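PDB 3U3W: transcriptional activator PlcR protein, which activates transcription of virulence genes by binding DNA through a helix-turn-helix domain when its tetratricopeptide-type domain holds the quorum-sensing peptide PapR. Local coordinates for residues D176-I181 and Y200-A205; N191-V196 and C227-M232; K221-S226 and Q237-R242; R242-R247 and D258-A263. One frame throughout, in Å; residues are numbered along the deposited sequence.

Contact 1: D176-I181 and Y200-A205; sequences DLFEQI and YNHAKA
The ring of Phe178 lies against the backbone of helix 192-208 where Asn201 joins His202. One face takes the amide nitrogen of His202 over its centre and the carbonyl carbon of Asn201 nearer its rim, while Phe178 CZ meets Asn201 CB at 3.5 Å. Behind the ring, Phe178 CB sits over a face of the His202 imidazole, a CH-pi contact 4.1 Å from the ring centroid. The two rings are nearly parallel, their planes 26° apart, yet slid so far that they scarcely overlap. Phe178 CE2 reaches the methyl of Ala205 at 4.0 Å, and a residue this small leaves room for an aromatic ring beside the helix. These are facing sides of successive helices 171-187 and 192-208 in the tetratricopeptide-type superhelix; segments 176-181 and 200-205 run antiparallel, their axes at -155°. At the border, Glu179 CG comes within 3.9 Å of His202 CE1, and a water lies at the imidazole edge, 3.1 Å from His202 NE2. His202 CG stands anti to the backbone N (chi1 -171°), which carries the imidazole across toward Glu179. Further out, Phe178 also packs on Ala162 and Asn163, and the Asn201 amide bonds with Asn159 and with the backbone of the bound peptide.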
# COMPACT_ATOMS: atom_id res chain seq x y z
N ASP A 176 20.49 -5.60 18.32
CA ASP A 176 20.91 -4.21 18.18
C ASP A 176 20.67 -3.67 16.77
O ASP A 176 20.37 -2.49 16.60
CB ASP A 176 22.38 -4.04 18.60
CG ASP A 176 22.55 -3.94 20.13
OD1 ASP A 176 21.67 -3.37 20.82
OD2 ASP A 176 23.59 -4.43 20.63
N LEU A 177 20.79 -4.53 15.75
CA LEU A 177 20.54 -4.11 14.38
C LEU A 177 19.04 -3.91 14.12
O LEU A 177 18.64 -2.96 13.45
CB LEU A 177 21.18 -5.08 13.37
CG LEU A 177 21.00 -4.66 11.90
CD1 LEU A 177 21.18 -3.15 11.69
CD2 LEU A 177 21.92 -5.44 10.95
N PHE A 178 18.21 -4.79 14.68
CA PHE A 178 16.77 -4.60 14.62
C PHE A 178 16.35 -3.26 15.23
O PHE A 178 15.57 -2.50 14.62
CB PHE A 178 16.03 -5.75 15.30
CG PHE A 178 16.07 -7.02 14.52
CD1 PHE A 178 15.71 -7.02 13.16
CD2 PHE A 178 16.49 -8.21 15.10
CE1 PHE A 178 15.76 -8.19 12.41
CE2 PHE A 178 16.54 -9.38 14.35
CZ PHE A 178 16.17 -9.36 13.00
N GLU A 179 16.86 -2.97 16.42
CA GLU A 179 16.56 -1.69 17.06
C GLU A 179 17.00 -0.51 16.19
O GLU A 179 16.28 0.47 16.10
CB GLU A 179 17.19 -1.60 18.45
CG GLU A 179 16.64 -2.60 19.45
CD GLU A 179 17.27 -2.44 20.82
OE1 GLU A 179 18.28 -1.71 20.92
OE2 GLU A 179 16.76 -3.03 21.80
N GLN A 180 18.15 -0.61 15.54
CA GLN A 180 18.58 0.48 14.65
C GLN A 180 17.62 0.68 13.48
O GLN A 180 17.38 1.81 13.07
CB GLN A 180 19.97 0.24 14.07
CG GLN A 180 21.15 0.68 14.89
CD GLN A 180 22.45 0.16 14.29
OE1 GLN A 180 23.19 -0.59 14.94
NE2 GLN A 180 22.71 0.52 13.02
N ILE A 181 17.12 -0.43 12.92
CA ILE A 181 16.17 -0.36 11.80
C ILE A 181 14.85 0.32 12.20
O ILE A 181 14.36 1.21 11.50
CB ILE A 181 15.88 -1.75 11.15
CG1 ILE A 181 17.15 -2.34 10.55
CG2 ILE A 181 14.79 -1.65 10.08
CD1 ILE A 181 17.15 -3.85 10.43
N TYR A 200 8.60 -8.53 13.96
CA TYR A 200 8.44 -9.98 14.05
C TYR A 200 9.78 -10.69 14.18
O TYR A 200 9.92 -11.62 14.98
CB TYR A 200 7.71 -10.50 12.83
CG TYR A 200 7.64 -12.01 12.76
CD1 TYR A 200 6.78 -12.72 13.58
CD2 TYR A 200 8.42 -12.71 11.85
CE1 TYR A 200 6.70 -14.09 13.51
CE2 TYR A 200 8.34 -14.09 11.75
CZ TYR A 200 7.48 -14.78 12.58
OH TYR A 200 7.40 -16.15 12.48
N ASN A 201 10.75 -10.25 13.37
CA ASN A 201 12.07 -10.88 13.35
C ASN A 201 12.75 -10.57 14.66
O ASN A 201 13.31 -11.44 15.30
CB ASN A 201 12.90 -10.35 12.17
CG ASN A 201 12.42 -10.86 10.81
OD1 ASN A 201 11.88 -11.97 10.69
ND2 ASN A 201 12.62 -10.04 9.76
N HIS A 202 12.65 -9.30 15.06
CA HIS A 202 13.11 -8.83 16.36
C HIS A 202 12.51 -9.67 17.49
O HIS A 202 13.23 -10.09 18.40
CB HIS A 202 12.72 -7.35 16.53
CG HIS A 202 13.32 -6.70 17.73
ND1 HIS A 202 12.94 -5.45 18.16
CD2 HIS A 202 14.28 -7.13 18.59
CE1 HIS A 202 13.63 -5.13 19.24
NE2 HIS A 202 14.45 -6.13 19.52
N ALA A 203 11.20 -9.93 17.43
CA ALA A 203 10.54 -10.74 18.45
C ALA A 203 11.14 -12.13 18.50
O ALA A 203 11.36 -12.66 19.58
CB ALA A 203 9.07 -10.82 18.22
N LYS A 204 11.40 -12.72 17.33
CA LYS A 204 12.00 -14.05 17.27
C LYS A 204 13.37 -14.06 17.96
O LYS A 204 13.65 -14.96 18.74
CB LYS A 204 12.11 -14.57 15.83
CG LYS A 204 10.78 -14.99 15.20
CD LYS A 204 10.98 -15.41 13.74
CE LYS A 204 11.87 -16.64 13.64
NZ LYS A 204 11.23 -17.77 14.34
N ALA A 205 14.20 -13.07 17.64
CA ALA A 205 15.51 -12.90 18.26
C ALA A 205 15.47 -12.69 19.80
O ALA A 205 16.27 -13.29 20.53
CB ALA A 205 16.28 -11.75 17.57
O HOH W 1 15.40 -4.96 22.23

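Contact 2: N191-V196 and C227-M232; sequences NEEFDV and CRINSM
Glu192 OE2 receives a hydrogen bond from Arg228 NH1 at 3.0 Å, while Glu192 OE1 takes one from Arg228 NH2 at 3.2 Å. The guanidinium thus grips the carboxylate end-on, one nitrogen to each oxygen, on the syn side but well out of the carboxylate plane, both oxygens near the guanidinium plane. The two flat groups are twisted by 33°, but both bonds remain nearly straight. Two long, charged side chains suit this place, where Arg228 is exposed and Glu192 partly so. Next to the salt bridge lies Ile229, whose CD1 meets Glu192 CB and the backbone N of Glu193, each at 4.0 Å. Its CG1 stands between the backbone N and the carbonyl carbon (chi1 72°), and from there CD1 extends to the first turn of helix 192-208. The contact joins the start of helix 192-208 to the end of the next helix, 212-228: Asn191 N-caps the first, with a weak bond from Phe194 N to Asn191 OD1, and a Schellman motif closes the second, with Asn230 as its C-prime residue. Beyond that turn, Ser231 OG lies 3.6 Å from Glu193 CG. Backbone hydrogen bonds from Asn230 and Met232 reach the second subunit, whose Met232 packs on Met232.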
# COMPACT_ATOMS: atom_id res chain seq x y z
N ASN A 191 6.06 3.01 6.23
CA ASN A 191 6.08 1.72 5.57
C ASN A 191 5.73 0.72 6.65
O ASN A 191 6.61 0.04 7.19
CB ASN A 191 7.47 1.43 5.01
CG ASN A 191 7.50 0.16 4.16
OD1 ASN A 191 6.57 -0.65 4.16
ND2 ASN A 191 8.60 -0.02 3.45
N GLU A 192 4.45 0.64 6.99
CA GLU A 192 4.05 -0.08 8.18
C GLU A 192 4.09 -1.61 8.05
O GLU A 192 4.31 -2.32 9.04
CB GLU A 192 2.70 0.44 8.69
CG GLU A 192 2.70 1.96 8.87
CD GLU A 192 1.77 2.44 9.97
OE1 GLU A 192 2.19 2.41 11.16
OE2 GLU A 192 0.65 2.88 9.64
N GLU A 193 3.92 -2.12 6.83
CA GLU A 193 4.17 -3.55 6.59
C GLU A 193 5.60 -3.94 6.95
O GLU A 193 5.81 -4.94 7.63
CB GLU A 193 3.85 -3.96 5.17
CG GLU A 193 2.41 -4.42 4.97
CD GLU A 193 2.02 -4.48 3.51
OE1 GLU A 193 2.70 -3.84 2.67
OE2 GLU A 193 1.03 -5.18 3.19
N PHE A 194 6.58 -3.14 6.52
CA PHE A 194 7.97 -3.42 6.87
C PHE A 194 8.21 -3.38 8.39
O PHE A 194 8.85 -4.26 8.95
CB PHE A 194 8.95 -2.50 6.14
CG PHE A 194 10.39 -2.87 6.36
CD1 PHE A 194 10.83 -4.16 6.10
CD2 PHE A 194 11.30 -1.93 6.83
CE1 PHE A 194 12.15 -4.51 6.31
CE2 PHE A 194 12.63 -2.27 7.05
CZ PHE A 194 13.06 -3.55 6.79
N ASP A 195 7.68 -2.35 9.04
CA ASP A 195 7.69 -2.22 10.49
C ASP A 195 7.21 -3.51 11.15
O ASP A 195 7.80 -3.99 12.12
CB ASP A 195 6.76 -1.06 10.88
CG ASP A 195 7.07 -0.46 12.26
OD1 ASP A 195 7.64 0.66 12.30
OD2 ASP A 195 6.73 -1.08 13.29
N VAL A 196 6.11 -4.07 10.63
CA VAL A 196 5.56 -5.29 11.20
C VAL A 196 6.54 -6.43 11.03
O VAL A 196 6.72 -7.27 11.92
CB VAL A 196 4.20 -5.67 10.55
CG1 VAL A 196 3.82 -7.09 10.91
CG2 VAL A 196 3.11 -4.71 10.97
N CYS A 227 -3.57 -5.32 12.40
CA CYS A 227 -5.02 -5.11 12.39
C CYS A 227 -5.45 -3.70 11.95
O CYS A 227 -6.40 -3.55 11.20
CB CYS A 227 -5.64 -5.48 13.73
SG CYS A 227 -5.42 -7.23 14.10
N ARG A 228 -4.72 -2.70 12.39
CA ARG A 228 -5.02 -1.32 12.03
C ARG A 228 -4.84 -1.05 10.54
O ARG A 228 -5.58 -0.25 9.97
CB ARG A 228 -4.17 -0.34 12.86
CG ARG A 228 -4.25 1.09 12.36
CD ARG A 228 -3.70 2.09 13.38
NE ARG A 228 -2.31 1.81 13.73
CZ ARG A 228 -1.28 2.06 12.93
NH1 ARG A 228 -1.48 2.60 11.74
NH2 ARG A 228 -0.05 1.77 13.33
N ILE A 229 -3.86 -1.69 9.92
CA ILE A 229 -3.66 -1.49 8.48
C ILE A 229 -4.31 -2.60 7.64
O ILE A 229 -4.15 -2.64 6.43
CB ILE A 229 -2.15 -1.31 8.12
CG1 ILE A 229 -1.38 -2.63 8.25
CG2 ILE A 229 -1.51 -0.24 9.00
CD1 ILE A 229 0.09 -2.48 7.88
N ASN A 230 -5.04 -3.49 8.30
CA ASN A 230 -5.65 -4.62 7.63
C ASN A 230 -4.69 -5.49 6.82
O ASN A 230 -5.00 -5.89 5.69
CB ASN A 230 -6.82 -4.16 6.76
CG ASN A 230 -7.88 -3.44 7.58
OD1 ASN A 230 -8.27 -2.32 7.26
ND2 ASN A 230 -8.35 -4.08 8.64
N SER A 231 -3.53 -5.79 7.40
CA SER A 231 -2.54 -6.65 6.76
C SER A 231 -2.52 -8.05 7.34
O SER A 231 -2.56 -8.22 8.56
CB SER A 231 -1.15 -6.03 6.89
OG SER A 231 -0.26 -6.58 5.95
N MET A 232 -2.46 -9.04 6.46
CA MET A 232 -2.47 -10.46 6.82
C MET A 232 -1.10 -11.06 6.58
O MET A 232 -0.90 -12.26 6.79
CB MET A 232 -3.41 -11.24 5.88
CG MET A 232 -4.86 -11.21 6.19
SD MET A 232 -5.76 -12.50 5.33
CE MET A 232 -5.91 -11.80 3.69

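Contact 3: K221-S226 and Q237-R242; sequences KAIEIS and QLYYQR
One face of the Tyr239 ring carries the terminal methyl of Ile223: CD1 stands 4.1 Å from the ring centroid, displaced toward the rim, in a CH-pi contact. Arg242 NH1 lies at the edge of the same ring, in its plane. The Arg242 guanidinium in turn presents a face to Ile223 CD1, with Arg242 NH2 3.7 Å from it, so a single methyl fills the angle between a phenol and a guanidinium. Ile223 CG1 is anti to the carbonyl carbon (chi1 -63°) and its chain extends from there, which brings CD1 across to both groups, while CG2 passes 3.9 Å from Tyr239 OH. A branched aliphatic residue suits this position because its branches meet several partners. Ile223 and Leu238 lie alongside, pointing opposite ways, Ile223 CG1 touching Leu238 CB at 3.6 Å. The fork of Leu238 turns away from Tyr239 and meets Ala222, CD1 lying 3.8 Å from Ala222 CB; the small alanine gives both leucine methyls space. Leu238 CD1 also approaches Ser226 OG at 3.9 Å. The bent Arg242 chain is fixed by a bond from NE to Asn220 OD1. Segments 221-226 and 237-242 of helices 212-228 and 235-248 run antiparallel, their axes at -153°. Helix 192-208 adds Tyr200 against Leu238, helix 253-269 sets Lys262 and Phe266 against Tyr239, and Ile269 of the second subunit also packs on Tyr239.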
# COMPACT_ATOMS: atom_id res chain seq x y z
N LYS A 221 2.58 -5.52 19.71
CA LYS A 221 2.70 -4.27 18.98
C LYS A 221 2.50 -4.54 17.48
O LYS A 221 1.75 -3.84 16.80
CB LYS A 221 4.07 -3.64 19.23
CG LYS A 221 4.17 -2.19 18.82
CD LYS A 221 4.16 -1.28 20.04
CE LYS A 221 2.99 -1.61 20.98
NZ LYS A 221 2.64 -0.48 21.91
N ALA A 222 3.15 -5.57 16.95
CA ALA A 222 3.08 -5.85 15.53
C ALA A 222 1.66 -6.35 15.11
O ALA A 222 1.14 -5.93 14.09
CB ALA A 222 4.19 -6.82 15.10
N ILE A 223 1.04 -7.18 15.93
CA ILE A 223 -0.36 -7.57 15.73
C ILE A 223 -1.30 -6.37 15.69
O ILE A 223 -2.20 -6.32 14.85
CB ILE A 223 -0.82 -8.56 16.83
CG1 ILE A 223 0.01 -9.86 16.74
CG2 ILE A 223 -2.35 -8.80 16.77
CD1 ILE A 223 -0.51 -11.03 17.59
N GLU A 224 -1.09 -5.41 16.59
CA GLU A 224 -1.90 -4.19 16.60
C GLU A 224 -1.74 -3.42 15.30
O GLU A 224 -2.72 -3.01 14.68
CB GLU A 224 -1.55 -3.30 17.80
CG GLU A 224 -2.18 -1.92 17.77
CD GLU A 224 -1.28 -0.83 18.35
OE1 GLU A 224 -0.91 -0.94 19.55
OE2 GLU A 224 -0.92 0.12 17.62
N ILE A 225 -0.49 -3.22 14.88
CA ILE A 225 -0.21 -2.53 13.63
C ILE A 225 -0.84 -3.26 12.44
O ILE A 225 -1.37 -2.64 11.53
CB ILE A 225 1.29 -2.37 13.37
CG1 ILE A 225 1.92 -1.53 14.50
CG2 ILE A 225 1.54 -1.70 12.01
CD1 ILE A 225 3.42 -1.51 14.47
N SER A 226 -0.78 -4.59 12.46
CA SER A 226 -1.34 -5.40 11.39
C SER A 226 -2.86 -5.22 11.28
O SER A 226 -3.37 -5.01 10.19
CB SER A 226 -1.00 -6.87 11.59
OG SER A 226 0.38 -7.09 11.37
N GLN A 237 1.97 -15.78 11.55
CA GLN A 237 3.26 -15.98 12.21
C GLN A 237 3.27 -15.30 13.58
O GLN A 237 3.80 -15.86 14.52
CB GLN A 237 4.42 -15.46 11.35
CG GLN A 237 4.54 -16.16 10.00
CD GLN A 237 3.64 -15.52 8.93
OE1 GLN A 237 2.46 -15.28 9.15
NE2 GLN A 237 4.23 -15.22 7.77
N LEU A 238 2.67 -14.12 13.66
CA LEU A 238 2.62 -13.32 14.89
C LEU A 238 1.81 -14.01 15.98
O LEU A 238 2.28 -14.13 17.10
CB LEU A 238 2.06 -11.92 14.60
CG LEU A 238 3.10 -11.03 13.88
CD1 LEU A 238 2.49 -9.75 13.31
CD2 LEU A 238 4.27 -10.71 14.82
N TYR A 239 0.61 -14.48 15.66
CA TYR A 239 -0.16 -15.27 16.60
C TYR A 239 0.58 -16.51 17.07
O TYR A 239 0.45 -16.89 18.23
CB TYR A 239 -1.51 -15.69 16.02
CG TYR A 239 -2.49 -14.56 16.06
CD1 TYR A 239 -2.86 -13.98 17.27
CD2 TYR A 239 -3.02 -14.04 14.90
CE1 TYR A 239 -3.75 -12.92 17.31
CE2 TYR A 239 -3.90 -12.99 14.92
CZ TYR A 239 -4.26 -12.44 16.14
OH TYR A 239 -5.15 -11.39 16.14
N TYR A 240 1.31 -17.14 16.17
CA TYR A 240 2.09 -18.32 16.52
C TYR A 240 3.16 -17.89 17.53
O TYR A 240 3.26 -18.44 18.63
CB TYR A 240 2.71 -18.95 15.26
CG TYR A 240 3.62 -20.13 15.56
CD1 TYR A 240 3.11 -21.42 15.65
CD2 TYR A 240 4.98 -19.94 15.78
CE1 TYR A 240 3.94 -22.50 15.95
CE2 TYR A 240 5.82 -21.01 16.08
CZ TYR A 240 5.29 -22.28 16.16
OH TYR A 240 6.12 -23.33 16.46
N GLN A 241 3.94 -16.88 17.16
CA GLN A 241 4.94 -16.33 18.06
C GLN A 241 4.37 -15.92 19.42
O GLN A 241 5.03 -16.09 20.45
CB GLN A 241 5.63 -15.13 17.43
CG GLN A 241 6.86 -14.74 18.19
CD GLN A 241 7.80 -15.92 18.29
OE1 GLN A 241 8.14 -16.54 17.28
NE2 GLN A 241 8.19 -16.26 19.50
N ARG A 242 3.15 -15.39 19.43
CA ARG A 242 2.55 -14.94 20.67
C ARG A 242 2.15 -16.15 21.51
O ARG A 242 2.32 -16.15 22.72
CB ARG A 242 1.39 -13.97 20.42
CG ARG A 242 0.01 -14.47 20.80
CD ARG A 242 -0.69 -13.58 21.85
NE ARG A 242 -1.06 -12.24 21.38
CZ ARG A 242 -2.28 -11.88 21.00
NH1 ARG A 242 -3.26 -12.77 21.01
NH2 ARG A 242 -2.54 -10.62 20.60

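Contact 4: R242-R247 and D258-A263; sequences RGECLR and DAYKKA
Tyr260 reaches across Gly243 to a polar group on the far side. From CB its CG stands anti to the carbonyl carbon (chi1 -73°), sending the ring obliquely over helix 235-248. One face then lies on Gly243 CA, a CH-pi contact 4.1 Å from the ring centroid, and CZ comes within 3.6 Å of Gly243 C. At the tip, Tyr260 OH donates to Glu244 OE2 at 2.7 Å, using the anti lone pair of that oxygen, and accepts from Arg247 NE at 3.3 Å through a nearly straight bond of 165°. Arg247 closes the triangle: its NH2 also binds Glu244 OE2, from above the carboxylate plane. That oxygen also binds Lys282; the charges of Arg247 and Lys282 would probably favour the ionised carboxylate, with the Tyr260 hydroxyl a neutral donor. With no side chain, Gly243 lets the Tyr260 ring lie directly on its CA. Ala259, also small, places its CB 3.5 Å from Gly243 N and equally near Arg242 CG. These two face each other, CA atoms 4.9 Å apart, and the axes of the two segments approach to 8.6 Å. Such close packing is consistent with the antiparallel helices of a tetratricopeptide-type domain, where small residues let neighbours come close.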
# COMPACT_ATOMS: atom_id res chain seq x y z
N ARG A 242 3.15 -15.39 19.43
CA ARG A 242 2.55 -14.94 20.67
C ARG A 242 2.15 -16.15 21.51
O ARG A 242 2.32 -16.15 22.72
CB ARG A 242 1.39 -13.97 20.42
CG ARG A 242 0.01 -14.47 20.80
CD ARG A 242 -0.69 -13.58 21.85
NE ARG A 242 -1.06 -12.24 21.38
CZ ARG A 242 -2.28 -11.88 21.00
NH1 ARG A 242 -3.26 -12.77 21.01
NH2 ARG A 242 -2.54 -10.62 20.60
N GLY A 243 1.67 -17.20 20.85
CA GLY A 243 1.47 -18.47 21.53
C GLY A 243 2.77 -19.00 22.16
O GLY A 243 2.76 -19.48 23.30
N GLU A 244 3.87 -18.93 21.42
CA GLU A 244 5.18 -19.32 21.95
C GLU A 244 5.51 -18.53 23.22
O GLU A 244 5.93 -19.10 24.22
CB GLU A 244 6.29 -19.09 20.91
CG GLU A 244 6.19 -19.93 19.65
CD GLU A 244 6.70 -21.34 19.85
OE1 GLU A 244 7.92 -21.56 19.64
OE2 GLU A 244 5.89 -22.22 20.21
N CYS A 245 5.35 -17.21 23.17
CA CYS A 245 5.68 -16.36 24.31
C CYS A 245 4.78 -16.67 25.50
O CYS A 245 5.24 -16.78 26.63
CB CYS A 245 5.57 -14.88 23.93
SG CYS A 245 6.84 -14.32 22.84
N LEU A 246 3.49 -16.81 25.22
CA LEU A 246 2.49 -17.11 26.23
C LEU A 246 2.82 -18.41 26.96
O LEU A 246 2.58 -18.52 28.16
CB LEU A 246 1.10 -17.19 25.59
CG LEU A 246 0.49 -15.88 25.06
CD1 LEU A 246 -0.98 -16.07 24.69
CD2 LEU A 246 0.62 -14.75 26.06
N ARG A 247 3.37 -19.38 26.24
CA ARG A 247 3.75 -20.66 26.83
C ARG A 247 4.92 -20.48 27.81
O ARG A 247 4.88 -20.97 28.93
CB ARG A 247 4.09 -21.68 25.75
CG ARG A 247 3.98 -23.14 26.18
CD ARG A 247 3.65 -24.04 24.99
NE ARG A 247 4.51 -23.77 23.84
CZ ARG A 247 5.72 -24.31 23.66
NH1 ARG A 247 6.21 -25.16 24.55
NH2 ARG A 247 6.44 -23.99 22.59
N ASP A 258 -5.70 -20.27 22.28
CA ASP A 258 -6.29 -19.22 21.45
C ASP A 258 -5.31 -18.72 20.40
O ASP A 258 -5.64 -18.66 19.21
CB ASP A 258 -6.74 -18.03 22.31
CG ASP A 258 -7.49 -16.97 21.51
OD1 ASP A 258 -8.60 -17.27 21.01
OD2 ASP A 258 -6.99 -15.84 21.38
N ALA A 259 -4.10 -18.35 20.83
CA ALA A 259 -3.13 -17.79 19.92
C ALA A 259 -2.81 -18.76 18.80
O ALA A 259 -2.81 -18.38 17.63
CB ALA A 259 -1.86 -17.37 20.65
N TYR A 260 -2.58 -20.03 19.16
CA TYR A 260 -2.24 -21.04 18.16
C TYR A 260 -3.38 -21.33 17.18
O TYR A 260 -3.15 -21.60 16.00
CB TYR A 260 -1.77 -22.34 18.83
CG TYR A 260 -0.39 -22.28 19.46
CD1 TYR A 260 0.73 -21.92 18.71
CD2 TYR A 260 -0.20 -22.62 20.80
CE1 TYR A 260 2.00 -21.87 19.29
CE2 TYR A 260 1.07 -22.58 21.38
CZ TYR A 260 2.16 -22.21 20.62
OH TYR A 260 3.41 -22.17 21.19
N LYS A 261 -4.62 -21.26 17.67
CA LYS A 261 -5.80 -21.44 16.82
C LYS A 261 -5.89 -20.32 15.78
O LYS A 261 -6.13 -20.57 14.60
CB LYS A 261 -7.08 -21.50 17.65
CG LYS A 261 -7.30 -22.83 18.35
CD LYS A 261 -8.39 -22.74 19.41
CE LYS A 261 -9.79 -22.61 18.80
NZ LYS A 261 -9.98 -21.36 17.99
N LYS A 262 -5.68 -19.10 16.24
CA LYS A 262 -5.66 -17.97 15.32
C LYS A 262 -4.58 -18.14 14.25
O LYS A 262 -4.80 -17.80 13.09
CB LYS A 262 -5.50 -16.65 16.09
CG LYS A 262 -6.74 -16.24 16.88
CD LYS A 262 -6.45 -14.97 17.67
CE LYS A 262 -7.72 -14.26 18.14
NZ LYS A 262 -8.55 -15.09 19.06
N ALA A 263 -3.42 -18.68 14.63
CA ALA A 263 -2.35 -18.91 13.66
C ALA A 263 -2.75 -19.96 12.65
O ALA A 263 -2.56 -19.78 11.45
CB ALA A 263 -1.05 -19.31 14.35

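In the fold
Contacts 1, 3 and 4 are buried helix-to-helix packings, whereas contact 2 lies at the surface, where two helix ends meet. Helix 192-208 serves contacts 1 and 2, helix 212-228 contacts 2 and 3, and helix 235-248 contacts 3 and 4, so the series runs from helix to helix along the superhelix. Contact 1 relies on aromatic and backbone packing, contact 3 on aliphatic side chains set against an aromatic ring and a guanidinium, and contact 4 joins close glycine-alanine packing to a buried polar group; contact 2 depends on a salt bridge at the surface. Residues of contacts 1 and 3 also touch the bound peptide, and parts of contacts 2, 3 and 4 border the second subunit.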